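Local coordinates for protein separin (Saccharomyces cerevisiae, PDB 5U1T) that cleaves the SCC1 subunit of cohesin at the onset of anaphase, as a caspase-like cysteine protease that securin holds inactive through most of the cell cycle, at residues R1219-D1223 with H1576-N1581. Numbering follows the deposited sequence.
Sequences RYDLD and HLRYLN
Asp1223 reaches from its helix to take two consecutive backbone N-H groups of the loop on one carboxylate oxygen. Asp1223 OD1 accepts from Tyr1579 N at 2.6 Å through its syn lone pair, and from Leu1580 N at 2.8 Å nearly along its C-O axis, the straighter bond (158°). With CG anti to the backbone N (chi1 -172°), the short acid spans the gap and holds the loop backbone against the helix; a carboxylate oxygen can accept both donors, and its charge would favour them. The Tyr1579 ring presents its edge to the carboxylate, CD1 lying 3.5 Å from Asp1223 OD2.

Beside this grip, Leu1580 lays CD1 over one face of the Arg1219 guanidinium and also against Leu1222 CB, at 3.5 Å. Arginine suits this buried place because its flat face tolerates a methyl while its N-H groups bond Ser1194 and Thr1197. Branched Leu1577 offers a methyl to each neighbour: CD1 approaches Arg1219, while CD2 sits 3.7 Å from the centroid of the Tyr1220 ring, almost on its normal, a CH-pi contact for which the broad aromatic face is well suited.

Asn1581 bonds Thr1533 N through OD1, and its side chain lies about 7 Å from that of Cys1497, the probable catalytic nucleophile. The contact thus ties helix 1209-1237, packed through Leu1222 on helix 1180-1198, to the loop leading from helix 1564-1571 into strand 1585-1589, at one edge of the chain's six-stranded caspase-like (clan CD) sheet.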
loop_
_atom_site.group_PDB
_atom_site.type_symbol
_atom_site.label_atom_id
_atom_site.label_comp_id
_atom_site.label_asym_id
_atom_site.label_seq_id
_atom_site.Cartn_x
_atom_site.Cartn_y
_atom_site.Cartn_z
ATOM N N ARG A 1219 32.738 21.181 -40.386
ATOM C CA ARG A 1219 33.103 21.918 -39.175
ATOM C C ARG A 1219 33.345 23.405 -39.464
ATOM O O ARG A 1219 32.969 24.265 -38.663
ATOM C CB ARG A 1219 34.330 21.306 -38.503
ATOM C CG ARG A 1219 34.131 19.876 -38.057
ATOM C CD ARG A 1219 35.024 19.536 -36.896
ATOM N NE ARG A 1219 34.386 19.849 -35.625
ATOM C CZ ARG A 1219 34.856 20.738 -34.762
ATOM N NH1 ARG A 1219 35.964 21.393 -35.051
ATOM N NH2 ARG A 1219 34.223 20.971 -33.615
ATOM N N TYR A 1220 33.961 23.722 -40.596
ATOM C CA TYR A 1220 34.132 25.125 -40.977
ATOM C C TYR A 1220 32.756 25.765 -41.202
ATOM O O TYR A 1220 32.555 26.963 -40.983
ATOM C CB TYR A 1220 35.007 25.257 -42.229
ATOM C CG TYR A 1220 36.471 25.554 -41.948
ATOM C CD1 TYR A 1220 37.390 24.525 -41.747
ATOM C CD2 TYR A 1220 36.945 26.877 -41.908
ATOM C CE1 TYR A 1220 38.753 24.796 -41.508
ATOM C CE2 TYR A 1220 38.311 27.162 -41.669
ATOM C CZ TYR A 1220 39.212 26.104 -41.462
ATOM O OH TYR A 1220 40.558 26.374 -41.217
ATOM N N ASP A 1221 31.806 24.944 -41.625
ATOM C CA ASP A 1221 30.450 25.396 -41.873
ATOM C C ASP A 1221 29.671 25.603 -40.587
ATOM O O ASP A 1221 28.882 26.538 -40.450
ATOM C CB ASP A 1221 29.730 24.390 -42.741
ATOM C CG ASP A 1221 28.589 24.997 -43.461
ATOM O OD1 ASP A 1221 27.483 25.063 -42.880
ATOM O OD2 ASP A 1221 28.816 25.443 -44.603
ATOM N N LEU A 1222 29.886 24.693 -39.653
ATOM C CA LEU A 1222 29.307 24.795 -38.334
ATOM C C LEU A 1222 29.868 26.014 -37.619
ATOM O O LEU A 1222 29.152 26.693 -36.885
ATOM C CB LEU A 1222 29.581 23.514 -37.538
ATOM C CG LEU A 1222 28.673 22.336 -37.875
ATOM C CD1 LEU A 1222 29.195 21.030 -37.265
ATOM C CD2 LEU A 1222 27.266 22.643 -37.382
ATOM N N ASP A 1223 31.147 26.295 -37.854
ATOM C CA ASP A 1223 31.800 27.444 -37.240
ATOM C C ASP A 1223 31.187 28.745 -37.759
ATOM O O ASP A 1223 30.976 29.669 -36.982
ATOM C CB ASP A 1223 33.314 27.409 -37.494
ATOM C CG ASP A 1223 34.076 28.489 -36.721
ATOM O OD1 ASP A 1223 34.320 28.310 -35.510
ATOM O OD2 ASP A 1223 34.460 29.512 -37.336
ATOM N N HIS A 1576 42.090 27.525 -34.864
ATOM C CA HIS A 1576 41.769 27.694 -36.267
ATOM C C HIS A 1576 40.286 27.882 -36.425
ATOM O O HIS A 1576 39.846 28.655 -37.244
ATOM C CB HIS A 1576 42.197 26.488 -37.073
ATOM C CG HIS A 1576 43.550 26.625 -37.679
ATOM N ND1 HIS A 1576 44.178 25.590 -38.331
ATOM C CD2 HIS A 1576 44.394 27.676 -37.736
ATOM C CE1 HIS A 1576 45.351 26.000 -38.765
ATOM N NE2 HIS A 1576 45.506 27.263 -38.418
ATOM N N LEU A 1577 39.503 27.124 -35.680
ATOM C CA LEU A 1577 38.077 27.296 -35.725
ATOM C C LEU A 1577 37.858 28.215 -34.573
ATOM O O LEU A 1577 37.926 27.830 -33.436
ATOM C CB LEU A 1577 37.352 25.986 -35.559
ATOM C CG LEU A 1577 37.444 25.181 -36.841
ATOM C CD1 LEU A 1577 36.338 24.168 -36.928
ATOM C CD2 LEU A 1577 37.383 26.093 -38.036
ATOM N N ARG A 1578 37.642 29.478 -34.872
ATOM C CA ARG A 1578 37.494 30.460 -33.825
ATOM C C ARG A 1578 36.253 30.365 -32.982
ATOM O O ARG A 1578 36.244 30.871 -31.889
ATOM C CB ARG A 1578 37.669 31.864 -34.369
ATOM C CG ARG A 1578 39.085 32.133 -34.838
ATOM C CD ARG A 1578 39.260 33.553 -35.334
ATOM N NE ARG A 1578 40.600 33.782 -35.846
ATOM C CZ ARG A 1578 40.979 34.900 -36.443
ATOM N NH1 ARG A 1578 42.215 35.026 -36.885
ATOM N NH2 ARG A 1578 40.120 35.890 -36.597
ATOM N N TYR A 1579 35.202 29.738 -33.473
ATOM C CA TYR A 1579 34.015 29.625 -32.635
ATOM C C TYR A 1579 33.781 28.203 -32.131
ATOM O O TYR A 1579 33.697 28.014 -30.927
ATOM C CB TYR A 1579 32.775 30.150 -33.376
ATOM C CG TYR A 1579 32.938 31.596 -33.755
ATOM C CD1 TYR A 1579 33.579 31.945 -34.933
ATOM C CD2 TYR A 1579 32.517 32.617 -32.907
ATOM C CE1 TYR A 1579 33.775 33.256 -35.267
ATOM C CE2 TYR A 1579 32.701 33.940 -33.240
ATOM C CZ TYR A 1579 33.324 34.253 -34.428
ATOM O OH TYR A 1579 33.523 35.566 -34.803
ATOM N N LEU A 1580 33.679 27.214 -33.020
ATOM C CA LEU A 1580 33.435 25.829 -32.578
ATOM C C LEU A 1580 34.420 25.381 -31.489
ATOM O O LEU A 1580 34.043 24.655 -30.575
ATOM C CB LEU A 1580 33.492 24.839 -33.748
ATOM C CG LEU A 1580 32.296 24.707 -34.698
ATOM C CD1 LEU A 1580 32.435 23.470 -35.566
ATOM C CD2 LEU A 1580 30.952 24.713 -33.963
ATOM N N ASN A 1581 35.669 25.841 -31.582
ATOM C CA ASN A 1581 36.665 25.540 -30.560
ATOM C C ASN A 1581 36.978 26.727 -29.644
ATOM O O ASN A 1581 36.915 26.592 -28.414
ATOM C CB ASN A 1581 37.944 25.028 -31.221
ATOM C CG ASN A 1581 37.862 23.552 -31.574
ATOM O OD1 ASN A 1581 37.427 22.739 -30.767
ATOM N ND2 ASN A 1581 38.271 23.209 -32.789
#